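Local structure of aminoglycoside N(3)-acetyltransferase, AAC(3)-IVa (Escherichia coli, 6MN3) at residues 25-30 with 52-57; 57-62 with 114-119; 71-76 with 103-108; 131-136 with 155-160; 200-205 with 227-232. The protein probably confers resistance to 2-deoxystreptamine antibiotics such as gentamicin and apramycin by transferring an acetyl group from acetyl-CoA to their 3-amino group. All coordinates share one frame; numbering follows the deposited sequence.

Contact 1. Residues 25-30 with 52-57; sequences GVLLVH and AALGPG
L27 and L54 meet by apolar contact alone. The forked end of L54 comes up to the first side-chain carbon of L27: CD2 of L54 lies 3.8 Å from CB of L27, and CD1 of L54 stands a little farther from the same atom, at 4.2 Å. L54 gets there with CG beside its own backbone N (chi1 -72°) and an extended second torsion, which carries both methyls out from the end of the helix toward the strand. In L27 the CG is anti to the backbone N, and the isobutyl group runs on past the fork, so L54 fits against the root of this side chain. Both leucines are buried and both also touch V21. The strand 26-31, the helix 42-54 and the strand 59-63 form a beta-alpha-beta crossover between neighbouring parallel strands, and L54 sits at the end of its helix, just ahead of the turn into the second strand. G55, the first residue beyond the helix, has positive phi and begins that turn. A second kind of contact involves a carbonyl: CD2 of L54 lies 3.8 Å from O of G25, a van der Waals approach. Within the sheet, G25 and L27 are hydrogen-bonded through their backbones to T59, and L27 also to V61. On the far side of the strand from L54, V26 turns its side chain to V61, while L54 itself also packs on L60 of the strand 59-63.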
# COMPACT_ATOMS: atom_id res chain seq x y z
N GLY A 25 15.41 -7.05 3.26
CA GLY A 25 14.95 -5.71 2.95
C GLY A 25 13.61 -5.40 3.59
O GLY A 25 13.05 -6.17 4.37
N VAL A 26 13.10 -4.22 3.25
CA VAL A 26 11.78 -3.78 3.66
C VAL A 26 10.84 -3.96 2.48
O VAL A 26 11.16 -3.53 1.36
CB VAL A 26 11.79 -2.32 4.15
CG1 VAL A 26 10.38 -1.85 4.45
CG2 VAL A 26 12.67 -2.19 5.38
N LEU A 27 9.69 -4.59 2.72
CA LEU A 27 8.75 -4.93 1.65
C LEU A 27 7.35 -4.53 2.08
O LEU A 27 6.79 -5.10 3.03
CB LEU A 27 8.81 -6.42 1.33
CG LEU A 27 7.90 -6.91 0.20
CD1 LEU A 27 8.32 -6.33 -1.14
CD2 LEU A 27 7.89 -8.43 0.14
N LEU A 28 6.77 -3.56 1.38
CA LEU A 28 5.39 -3.14 1.58
C LEU A 28 4.52 -3.88 0.56
O LEU A 28 4.75 -3.79 -0.65
CB LEU A 28 5.23 -1.63 1.42
CG LEU A 28 3.79 -1.13 1.36
CD1 LEU A 28 3.07 -1.39 2.68
CD2 LEU A 28 3.74 0.35 1.00
N VAL A 29 3.51 -4.60 1.06
CA VAL A 29 2.72 -5.51 0.23
C VAL A 29 1.27 -5.06 0.24
O VAL A 29 0.63 -5.03 1.30
CB VAL A 29 2.85 -6.96 0.71
CG1 VAL A 29 1.92 -7.86 -0.09
CG2 VAL A 29 4.28 -7.43 0.61
N HIS A 30 0.76 -4.71 -0.93
CA HIS A 30 -0.67 -4.56 -1.17
C HIS A 30 -1.15 -5.82 -1.88
O HIS A 30 -0.60 -6.20 -2.92
CB HIS A 30 -0.96 -3.33 -2.02
CG HIS A 30 -0.17 -2.12 -1.63
ND1 HIS A 30 -0.60 -1.22 -0.68
CD2 HIS A 30 1.02 -1.66 -2.07
CE1 HIS A 30 0.29 -0.25 -0.55
NE2 HIS A 30 1.29 -0.50 -1.38
N ALA A 52 9.36 -15.61 5.06
CA ALA A 52 10.49 -16.47 4.78
C ALA A 52 11.35 -15.92 3.66
O ALA A 52 12.59 -15.96 3.73
CB ALA A 52 10.01 -17.88 4.45
N ALA A 53 10.72 -15.38 2.61
CA ALA A 53 11.48 -14.76 1.53
C ALA A 53 12.28 -13.57 2.03
O ALA A 53 13.39 -13.31 1.56
CB ALA A 53 10.54 -14.34 0.40
N LEU A 54 11.73 -12.83 3.00
CA LEU A 54 12.46 -11.70 3.57
C LEU A 54 13.57 -12.15 4.50
O LEU A 54 14.62 -11.50 4.58
CB LEU A 54 11.50 -10.78 4.32
CG LEU A 54 10.54 -9.95 3.46
CD1 LEU A 54 9.57 -9.22 4.35
CD2 LEU A 54 11.31 -8.98 2.59
N GLY A 55 13.37 -13.26 5.21
CA GLY A 55 14.35 -13.75 6.15
C GLY A 55 14.30 -13.01 7.47
O GLY A 55 13.54 -12.05 7.64
N PRO A 56 15.11 -13.44 8.43
CA PRO A 56 15.08 -12.82 9.76
C PRO A 56 15.47 -11.35 9.76
O PRO A 56 15.08 -10.62 10.68
CB PRO A 56 16.08 -13.66 10.57
CG PRO A 56 16.22 -14.94 9.81
CD PRO A 56 16.05 -14.57 8.37
N GLY A 57 16.23 -10.89 8.77
CA GLY A 57 16.62 -9.50 8.72
C GLY A 57 15.61 -8.61 8.03
O GLY A 57 15.62 -7.39 8.20

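Contact 2. Residues 57-62 with 114-119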
# COMPACT_ATOMS: atom_id res chain seq x y z
N GLY A 57 16.23 -10.89 8.77
CA GLY A 57 16.62 -9.50 8.72
C GLY A 57 15.61 -8.61 8.03
O GLY A 57 15.62 -7.39 8.20
N GLY A 58 14.70 -9.22 7.26
CA GLY A 58 13.73 -8.45 6.52
C GLY A 58 12.55 -8.00 7.36
O GLY A 58 12.24 -8.57 8.41
N THR A 59 11.88 -6.96 6.89
CA THR A 59 10.71 -6.41 7.55
C THR A 59 9.56 -6.34 6.56
O THR A 59 9.71 -5.78 5.47
CB THR A 59 11.00 -5.02 8.14
OG1 THR A 59 12.06 -5.13 9.09
CG2 THR A 59 9.76 -4.47 8.82
N LEU A 60 8.42 -6.90 6.94
CA LEU A 60 7.23 -6.96 6.10
C LEU A 60 6.23 -5.92 6.57
O LEU A 60 5.91 -5.85 7.76
CB LEU A 60 6.60 -8.35 6.15
CG LEU A 60 5.24 -8.53 5.49
CD1 LEU A 60 5.33 -8.28 3.99
CD2 LEU A 60 4.69 -9.92 5.78
N VAL A 61 5.74 -5.10 5.63
CA VAL A 61 4.81 -4.02 5.94
C VAL A 61 3.56 -4.18 5.08
O VAL A 61 3.65 -4.52 3.90
CB VAL A 61 5.45 -2.64 5.72
CG1 VAL A 61 4.59 -1.56 6.37
CG2 VAL A 61 6.86 -2.60 6.28
N MET A 62 2.40 -3.91 5.68
CA MET A 62 1.12 -3.97 4.99
C MET A 62 0.24 -2.83 5.46
O MET A 62 0.33 -2.39 6.61
CB MET A 62 0.39 -5.30 5.25
CG MET A 62 1.08 -6.51 4.68
SD MET A 62 0.05 -7.97 4.90
CE MET A 62 1.26 -9.27 4.69
N GLU A 114 9.40 -1.06 14.10
CA GLU A 114 9.24 0.09 14.99
C GLU A 114 9.45 1.40 14.25
O GLU A 114 8.73 2.38 14.49
CB GLU A 114 10.22 -0.04 16.17
CG GLU A 114 11.72 -0.01 15.81
CD GLU A 114 12.15 -1.06 14.78
OE1 GLU A 114 11.45 -2.08 14.62
OE2 GLU A 114 13.17 -0.83 14.09
N GLN A 115 10.42 1.45 13.34
CA GLN A 115 10.73 2.71 12.66
C GLN A 115 9.65 3.08 11.65
O GLN A 115 9.34 4.26 11.46
CB GLN A 115 12.10 2.61 11.98
CG GLN A 115 12.75 3.94 11.67
CD GLN A 115 13.77 3.82 10.56
OE1 GLN A 115 14.71 3.03 10.65
NE2 GLN A 115 13.60 4.60 9.50
N ILE A 116 9.06 2.08 11.00
CA ILE A 116 8.01 2.32 10.01
C ILE A 116 6.68 2.65 10.67
O ILE A 116 5.84 3.33 10.06
CB ILE A 116 7.92 1.09 9.09
CG1 ILE A 116 9.22 0.92 8.30
CG2 ILE A 116 6.73 1.17 8.14
CD1 ILE A 116 9.50 -0.50 7.88
N ILE A 117 6.47 2.24 11.92
CA ILE A 117 5.18 2.36 12.58
C ILE A 117 5.11 3.53 13.56
O ILE A 117 4.01 4.02 13.85
CB ILE A 117 4.85 1.02 13.28
CG1 ILE A 117 4.55 -0.06 12.24
CG2 ILE A 117 3.69 1.15 14.26
CD1 ILE A 117 3.41 0.28 11.31
N SER A 118 6.26 4.05 14.01
CA SER A 118 6.32 4.91 15.19
C SER A 118 5.50 6.20 15.09
O SER A 118 5.14 6.76 16.13
CB SER A 118 7.78 5.27 15.48
OG SER A 118 8.27 6.20 14.53
N ASP A 119 5.20 6.68 13.89
CA ASP A 119 4.76 8.06 13.77
C ASP A 119 3.30 8.24 14.20
O ASP A 119 2.48 7.33 14.04
CB ASP A 119 4.93 8.55 12.35
CG ASP A 119 6.39 8.64 11.95
OD1 ASP A 119 7.25 8.20 12.73
OD2 ASP A 119 6.67 9.17 10.85
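T59 is the first residue of the strand to touch the helix, its methyl CG2 facing CD1 of I116 tip to tip at 4.1 Å. With chi1 at -60° the methyl is anti to the backbone N while the hydroxyl lies beside that N; OG1 is hydrogen-bonded to the backbone N of Q112, just ahead of the helix, so one branch of the threonine serves the polar helix entry and the other the apolar face. L60 points the opposite way and packs on L50, R51 and L54 of the helix 42-54. V61 returns to the I116 side and makes the closer fit, with both methyls engaged: CG2 meets CD1 of I116 at 3.7 Å, and CG1 meets CG2 of I116 at 3.9 Å. Its chi1 of -166° sets CG1 anti to the backbone N and CG2 beside it, so that its two methyls meet the two branches of the isoleucine. I116 in turn sends its CG1 arm back beside its own N, and CD1 lies over the CG2 methyls of both T59 and V61. M62 packs on V87, S88 and F91 of the helix 86-91. Beyond the helix, S118 OG donates a 2.9 Å hydrogen bond to OD1 of D119, a poorly ordered residue that also forms a salt bridge with R134. The helix 113-117 thus lies on part of one face of the sheet: beneath it the strand 59-63 lies between the strands 26-31 and 106-109, I116 reaches across to V26, and P131 and V135 of the helix 131-137 pack on I116 from beside it.

Contact 3. Residues 71-76 with 103-108; sequences EPFDPA and PFAFAA
A105, whose methyl packs against the ring of F73, is held to S64 by backbone hydrogen bonding. No hydrogen bond joins 71-76 to 103-108; the contact is made by F73 alone on the loop side. Its CG is anti to the backbone N (chi1 -176°), which lays the ring along 103-105, from P103 toward A105. The root of the side chain sits on P103, with CB of F73 3.6 Å from CA of P103 and the ring carbon CG 3.7 Å from the same CA. The far end of the ring reaches A105, CZ standing 3.5 Å from CB and CE1 3.7 Å from it. P103 is shared: its CG also lies over one face of the F104 ring, 4.1 Å above the plane and offset toward the rim. F73 further touches S66 and S78, and D74 is hydrogen-bonded through N to OG of S78 and through OD2 to OG1 of T77. The arrangement rests on a single phenylalanine, by which the long loop between the strand 59-63 and the helix 86-91 packs against the residues leading into strand 106-109 of the mixed Antibiotic_NAT sheet.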
# COMPACT_ATOMS: atom_id res chain seq x y z
N GLU A 71 -15.45 6.22 13.85
CA GLU A 71 -15.05 5.36 14.94
C GLU A 71 -13.59 5.57 15.29
O GLU A 71 -12.75 5.67 14.39
CB GLU A 71 -15.28 3.88 14.59
CG GLU A 71 -15.22 2.93 15.76
CD GLU A 71 -15.64 1.52 15.39
OE1 GLU A 71 -16.86 1.23 15.45
OE2 GLU A 71 -14.76 0.71 15.03
N PRO A 72 -13.25 5.65 16.58
CA PRO A 72 -11.84 5.72 16.96
C PRO A 72 -11.12 4.42 16.63
O PRO A 72 -11.72 3.34 16.57
CB PRO A 72 -11.89 5.96 18.47
CG PRO A 72 -13.23 5.46 18.89
CD PRO A 72 -14.15 5.75 17.74
N PHE A 73 -9.82 4.53 16.41
CA PHE A 73 -9.00 3.40 16.00
C PHE A 73 -8.22 2.85 17.19
O PHE A 73 -7.66 3.60 17.99
CB PHE A 73 -8.03 3.81 14.89
CG PHE A 73 -7.20 2.68 14.35
CD1 PHE A 73 -5.93 2.43 14.85
CD2 PHE A 73 -7.69 1.86 13.35
CE1 PHE A 73 -5.18 1.38 14.36
CE2 PHE A 73 -6.94 0.82 12.86
CZ PHE A 73 -5.68 0.58 13.36
N ASP A 74 -8.18 1.52 17.29
CA ASP A 74 -7.40 0.83 18.32
C ASP A 74 -6.53 -0.21 17.64
O ASP A 74 -7.06 -1.11 16.95
CB ASP A 74 -8.31 0.18 19.37
CG ASP A 74 -7.55 -0.74 20.30
OD1 ASP A 74 -6.50 -0.32 20.84
OD2 ASP A 74 -7.98 -1.89 20.49
N PRO A 75 -5.21 -0.15 17.80
CA PRO A 75 -4.34 -1.12 17.10
C PRO A 75 -4.55 -2.56 17.52
O PRO A 75 -4.06 -3.46 16.83
CB PRO A 75 -2.92 -0.64 17.47
CG PRO A 75 -3.08 0.77 17.94
CD PRO A 75 -4.43 0.83 18.58
N ALA A 76 -5.28 -2.81 18.61
CA ALA A 76 -5.44 -4.16 19.13
C ALA A 76 -6.74 -4.83 18.70
O ALA A 76 -6.81 -6.06 18.72
CB ALA A 76 -5.37 -4.15 20.66
N PRO A 103 -6.04 6.09 12.81
CA PRO A 103 -6.96 5.41 11.88
C PRO A 103 -6.38 5.14 10.50
O PRO A 103 -7.01 4.40 9.73
CB PRO A 103 -8.15 6.37 11.80
CG PRO A 103 -7.63 7.69 12.27
CD PRO A 103 -6.61 7.35 13.31
N PHE A 104 -5.22 5.70 10.15
CA PHE A 104 -4.59 5.40 8.87
C PHE A 104 -3.38 4.52 9.10
O PHE A 104 -2.27 4.85 8.66
CB PHE A 104 -4.21 6.70 8.15
CG PHE A 104 -5.24 7.78 8.29
CD1 PHE A 104 -6.48 7.66 7.67
CD2 PHE A 104 -4.98 8.91 9.04
CE1 PHE A 104 -7.43 8.66 7.80
CE2 PHE A 104 -5.93 9.91 9.17
CZ PHE A 104 -7.15 9.78 8.55
N ALA A 105 -3.58 3.38 9.76
CA ALA A 105 -2.48 2.59 10.28
C ALA A 105 -1.91 1.64 9.24
O ALA A 105 -2.54 1.30 8.24
CB ALA A 105 -2.94 1.79 11.50
N PHE A 106 -0.67 1.23 9.49
CA PHE A 106 -0.01 0.14 8.79
C PHE A 106 0.38 -0.93 9.81
O PHE A 106 0.30 -0.72 11.02
CB PHE A 106 1.24 0.63 8.04
CG PHE A 106 0.94 1.28 6.72
CD1 PHE A 106 1.30 0.66 5.53
CD2 PHE A 106 0.32 2.52 6.66
CE1 PHE A 106 1.03 1.25 4.31
CE2 PHE A 106 0.05 3.12 5.44
CZ PHE A 106 0.41 2.48 4.26
N ALA A 107 0.79 -2.09 9.30
CA ALA A 107 1.28 -3.17 10.15
C ALA A 107 2.65 -3.60 9.64
O ALA A 107 2.87 -3.68 8.43
CB ALA A 107 0.32 -4.36 10.16
N ALA A 108 3.56 -3.86 10.57
CA ALA A 108 4.93 -4.20 10.20
C ALA A 108 5.49 -5.22 11.18
O ALA A 108 5.24 -5.15 12.39
CB ALA A 108 5.82 -2.95 10.16

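Contact 4. Residues 131-136 with 155-160; sequences PVARVH and LHLAEL
L157 packs against V132, A133 and H136. Its CG is anti to the backbone N (chi1 161°), which carries the two methyls straight across to the other helix. CD2 does most of the touching, 3.6 Å from the carbonyl O of V132 and 3.8 Å from CA of A133, with CB of H136 at the edge of its reach, 4.2 Å away. CD1 and CD2 both lie 4.1 Å from CB of A133. V132 carries CG1 lodged between its backbone N and carbonyl carbon (chi1 81°), and that methyl lies 3.8 Å from CB of L157; the two side chains lie alongside each other, running opposite ways. The helix segments run almost perpendicular, crossing at -92° with axes 10.0 Å apart, and L157 supplies nearly all the contact from its helix. On another side of the helix 154-161, ND1 of H156 makes a weak hydrogen bond to OE1 of E159, an oxygen that N188 also holds, while OE2 is bonded to Y166 and H190. H156 packs on C192 as well; the three have the outline of a Cys-His-Glu triad, unconfirmed in role. The contact itself is a near-orthogonal helix crossing, joining a helix that covers the mixed sheet to the one bearing this polar cluster.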
# COMPACT_ATOMS: atom_id res chain seq x y z
N PRO A 131 3.88 5.91 7.50
CA PRO A 131 4.63 4.67 7.23
C PRO A 131 5.04 4.50 5.78
O PRO A 131 6.13 3.97 5.51
CB PRO A 131 3.64 3.57 7.66
CG PRO A 131 2.84 4.21 8.74
CD PRO A 131 2.69 5.66 8.34
N VAL A 132 4.21 4.95 4.83
CA VAL A 132 4.56 4.81 3.42
C VAL A 132 5.78 5.65 3.06
O VAL A 132 6.47 5.34 2.09
CB VAL A 132 3.35 5.17 2.53
CG1 VAL A 132 3.22 6.67 2.36
CG2 VAL A 132 3.46 4.48 1.18
N ALA A 133 6.06 6.70 3.83
CA ALA A 133 7.29 7.46 3.61
C ALA A 133 8.47 6.84 4.33
O ALA A 133 9.61 6.95 3.86
CB ALA A 133 7.10 8.91 4.06
N ARG A 134 8.24 6.18 5.47
CA ARG A 134 9.32 5.49 6.17
C ARG A 134 9.82 4.29 5.38
O ARG A 134 11.01 3.95 5.45
CB ARG A 134 8.87 5.07 7.57
CG ARG A 134 8.40 6.23 8.44
CD ARG A 134 9.56 7.17 8.76
NE ARG A 134 9.18 8.58 8.65
CZ ARG A 134 9.28 9.46 9.64
NH1 ARG A 134 9.74 9.08 10.83
NH2 ARG A 134 8.90 10.72 9.45
N VAL A 135 8.94 3.64 4.62
CA VAL A 135 9.39 2.60 3.70
C VAL A 135 10.24 3.20 2.59
O VAL A 135 11.26 2.63 2.18
CB VAL A 135 8.18 1.83 3.14
CG1 VAL A 135 8.60 0.95 1.96
CG2 VAL A 135 7.53 0.99 4.23
N HIS A 136 9.84 4.37 2.09
CA HIS A 136 10.58 5.02 1.01
C HIS A 136 11.98 5.43 1.46
O HIS A 136 12.95 5.27 0.71
CB HIS A 136 9.79 6.24 0.51
CG HIS A 136 10.52 7.05 -0.52
ND1 HIS A 136 11.30 8.13 -0.20
CD2 HIS A 136 10.57 6.93 -1.87
CE1 HIS A 136 11.81 8.65 -1.31
NE2 HIS A 136 11.38 7.94 -2.33
N LEU A 155 2.00 6.06 -4.39
CA LEU A 155 1.69 7.11 -5.34
C LEU A 155 1.02 8.30 -4.66
O LEU A 155 1.24 9.45 -5.07
CB LEU A 155 0.80 6.56 -6.46
CG LEU A 155 1.53 5.72 -7.50
CD1 LEU A 155 0.57 5.16 -8.53
CD2 LEU A 155 2.63 6.53 -8.17
N HIS A 156 0.20 8.05 -3.63
CA HIS A 156 -0.39 9.16 -2.88
C HIS A 156 0.69 9.98 -2.18
O HIS A 156 0.57 11.20 -2.06
CB HIS A 156 -1.39 8.62 -1.86
CG HIS A 156 -2.73 8.32 -2.43
ND1 HIS A 156 -3.55 9.29 -2.96
CD2 HIS A 156 -3.41 7.15 -2.56
CE1 HIS A 156 -4.67 8.73 -3.39
NE2 HIS A 156 -4.61 7.43 -3.16
N LEU A 157 1.75 9.32 -1.71
CA LEU A 157 2.88 10.04 -1.14
C LEU A 157 3.55 10.92 -2.19
O LEU A 157 3.99 12.04 -1.89
CB LEU A 157 3.89 9.05 -0.55
CG LEU A 157 5.32 9.52 -0.29
CD1 LEU A 157 5.36 10.60 0.79
CD2 LEU A 157 6.21 8.35 0.08
N ALA A 158 3.61 10.44 -3.43
CA ALA A 158 4.23 11.22 -4.50
C ALA A 158 3.43 12.48 -4.79
O ALA A 158 4.01 13.54 -5.06
CB ALA A 158 4.37 10.37 -5.76
N GLU A 159 2.10 12.40 -4.75
CA GLU A 159 1.28 13.59 -4.92
C GLU A 159 1.59 14.63 -3.86
O GLU A 159 1.69 15.83 -4.16
CB GLU A 159 -0.21 13.22 -4.87
CG GLU A 159 -0.68 12.30 -5.97
CD GLU A 159 -2.12 11.86 -5.77
OE1 GLU A 159 -2.44 11.34 -4.68
OE2 GLU A 159 -2.94 12.06 -6.70
N LEU A 160 1.75 14.19 -2.61
CA LEU A 160 1.99 15.14 -1.53
C LEU A 160 3.38 15.75 -1.63
O LEU A 160 3.57 16.93 -1.34
CB LEU A 160 1.80 14.44 -0.18
CG LEU A 160 0.33 14.21 0.17
CD1 LEU A 160 0.19 13.36 1.42
CD2 LEU A 160 -0.39 15.54 0.34

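Contact 5. Residues 200-205 with 227-232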
# COMPACT_ATOMS: atom_id res chain seq x y z
N ARG A 200 2.69 1.73 -17.12
CA ARG A 200 3.48 1.91 -18.34
C ARG A 200 4.73 2.74 -18.08
O ARG A 200 5.79 2.46 -18.64
CB ARG A 200 2.63 2.54 -19.44
CG ARG A 200 3.34 2.63 -20.78
CD ARG A 200 2.68 3.65 -21.69
NE ARG A 200 1.39 3.20 -22.18
CZ ARG A 200 0.33 3.99 -22.34
NH1 ARG A 200 0.42 5.28 -22.05
NH2 ARG A 200 -0.81 3.49 -22.79
N TRP A 201 4.62 3.77 -17.24
CA TRP A 201 5.79 4.58 -16.89
C TRP A 201 6.91 3.71 -16.33
O TRP A 201 8.06 3.82 -16.75
CB TRP A 201 5.41 5.66 -15.88
CG TRP A 201 4.36 6.62 -16.34
CD1 TRP A 201 3.97 6.86 -17.62
CD2 TRP A 201 3.56 7.47 -15.50
NE1 TRP A 201 2.98 7.81 -17.64
CE2 TRP A 201 2.71 8.20 -16.35
CE3 TRP A 201 3.49 7.68 -14.12
CZ2 TRP A 201 1.79 9.13 -15.87
CZ3 TRP A 201 2.58 8.60 -13.64
CH2 TRP A 201 1.74 9.31 -14.51
N LEU A 202 6.57 2.82 -15.39
CA LEU A 202 7.58 2.04 -14.69
C LEU A 202 8.08 0.87 -15.53
O LEU A 202 9.29 0.63 -15.61
CB LEU A 202 7.02 1.55 -13.35
CG LEU A 202 6.68 2.64 -12.34
CD1 LEU A 202 5.65 2.15 -11.34
CD2 LEU A 202 7.94 3.13 -11.63
N LYS A 203 7.17 0.13 -16.15
CA LYS A 203 7.57 -1.05 -16.90
C LYS A 203 8.44 -0.68 -18.10
O LYS A 203 9.39 -1.39 -18.43
CB LYS A 203 6.34 -1.83 -17.35
CG LYS A 203 6.61 -2.87 -18.43
CD LYS A 203 5.43 -3.82 -18.59
CE LYS A 203 4.11 -3.07 -18.59
NZ LYS A 203 2.94 -4.00 -18.57
N GLU A 204 8.14 0.45 -18.75
CA GLU A 204 8.92 0.84 -19.92
C GLU A 204 10.34 1.26 -19.52
O GLU A 204 11.29 1.00 -20.26
CB GLU A 204 8.22 1.97 -20.67
CG GLU A 204 6.95 1.55 -21.40
CD GLU A 204 7.13 0.27 -22.20
OE1 GLU A 204 8.04 0.22 -23.05
OE2 GLU A 204 6.36 -0.69 -21.97
N LYS A 205 10.49 1.89 -18.36
CA LYS A 205 11.81 2.23 -17.84
C LYS A 205 12.52 1.04 -17.21
O LYS A 205 13.59 1.22 -16.62
CB LYS A 205 11.70 3.37 -16.82
CG LYS A 205 11.57 4.76 -17.41
CD LYS A 205 11.22 5.78 -16.34
CE LYS A 205 11.27 7.21 -16.87
NZ LYS A 205 12.66 7.75 -16.87
N VAL A 227 8.28 6.83 -6.47
CA VAL A 227 8.19 8.25 -6.14
C VAL A 227 8.89 9.09 -7.20
O VAL A 227 8.34 10.09 -7.68
CB VAL A 227 8.77 8.51 -4.74
CG1 VAL A 227 9.02 9.99 -4.52
CG2 VAL A 227 7.83 7.96 -3.68
N ALA A 228 10.10 8.70 -7.59
CA ALA A 228 10.87 9.48 -8.56
C ALA A 228 10.16 9.55 -9.90
O ALA A 228 10.09 10.62 -10.53
CB ALA A 228 12.27 8.90 -8.72
N THR A 229 9.62 8.42 -10.37
CA THR A 229 8.91 8.41 -11.64
C THR A 229 7.67 9.29 -11.58
O THR A 229 7.41 10.09 -12.49
CB THR A 229 8.54 6.98 -12.02
OG1 THR A 229 9.72 6.18 -12.08
CG2 THR A 229 7.83 6.94 -13.37
N ALA A 230 6.89 9.17 -10.50
CA ALA A 230 5.65 9.93 -10.40
C ALA A 230 5.92 11.42 -10.24
O ALA A 230 5.18 12.25 -10.78
CB ALA A 230 4.81 9.41 -9.23
N LEU A 231 6.98 11.78 -9.51
CA LEU A 231 7.31 13.19 -9.34
C LEU A 231 7.65 13.86 -10.67
O LEU A 231 7.39 15.05 -10.85
CB LEU A 231 8.47 13.35 -8.35
CG LEU A 231 8.12 13.20 -6.87
CD1 LEU A 231 9.35 13.47 -6.00
CD2 LEU A 231 6.98 14.13 -6.49
N GLY A 232 8.23 13.11 -11.60
CA GLY A 232 8.50 13.66 -12.92
C GLY A 232 7.23 13.91 -13.71
O GLY A 232 7.10 14.94 -14.38
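L202 and T229 mark the nearest backbone approach, their CA atoms 7.2 Å apart. The first segment is the last turn of the helix 197-204, closed by E204 N to R200 O at 3.1 Å, and K205 is the first residue to leave helical geometry. The second lies in the middle of the helix 223-236, where L231 N bonds to V227 O at 2.8 Å. T229 carries the contact, touching both W201 and L202. Its chi1 of -57° puts CG2 anti to the backbone N, pointing at the tryptophan, where it lies 3.7 Å from CB of W201. OG1, beside the backbone N, is hydrogen-bonded to O of D225 one turn earlier, within the same helix, while CD2 of L202 packs against it. That methyl stands 3.6 Å from OG1 and 3.9 Å from CB of T229, the two side chains crossing obliquely. The CA-CB bond of L202 does not aim at T229, but with chi1 -65° and an extended chi2 its CD2 comes to the threonine. Around the site, T229 also touches L207, W201 packs on I240, and L202 on H149. The arrangement is helix-on-helix packing at the periphery of the Antibiotic_NAT fold: the short helix 197-204 lies on the helix 223-236, whose A230 packs in turn on L155 and A158.

Overall arrangement
From the N terminus, contact 1 closes the first loop, bringing the end of helix 42-54 back to strand 26-31. Contact 2 starts at G57, which it shares with contact 1, and closes a longer loop that lays helix 113-117 on the adjoining strand 59-63. Contact 3 falls wholly within that span, bringing the loop 71-76 to the residues leading into strand 106-109, the next strand of the same sheet. Contacts 4 and 5 follow in series, and no two contacts cross. Contact 4 ties helix 131-137, which also borders 113-117, to helix 154-161; contact 5 joins 197-204 to 223-236, which packs on 154-161. Contacts 3 and 5 lie on opposite sides of the chain's centre, about 30 Å apart between centres.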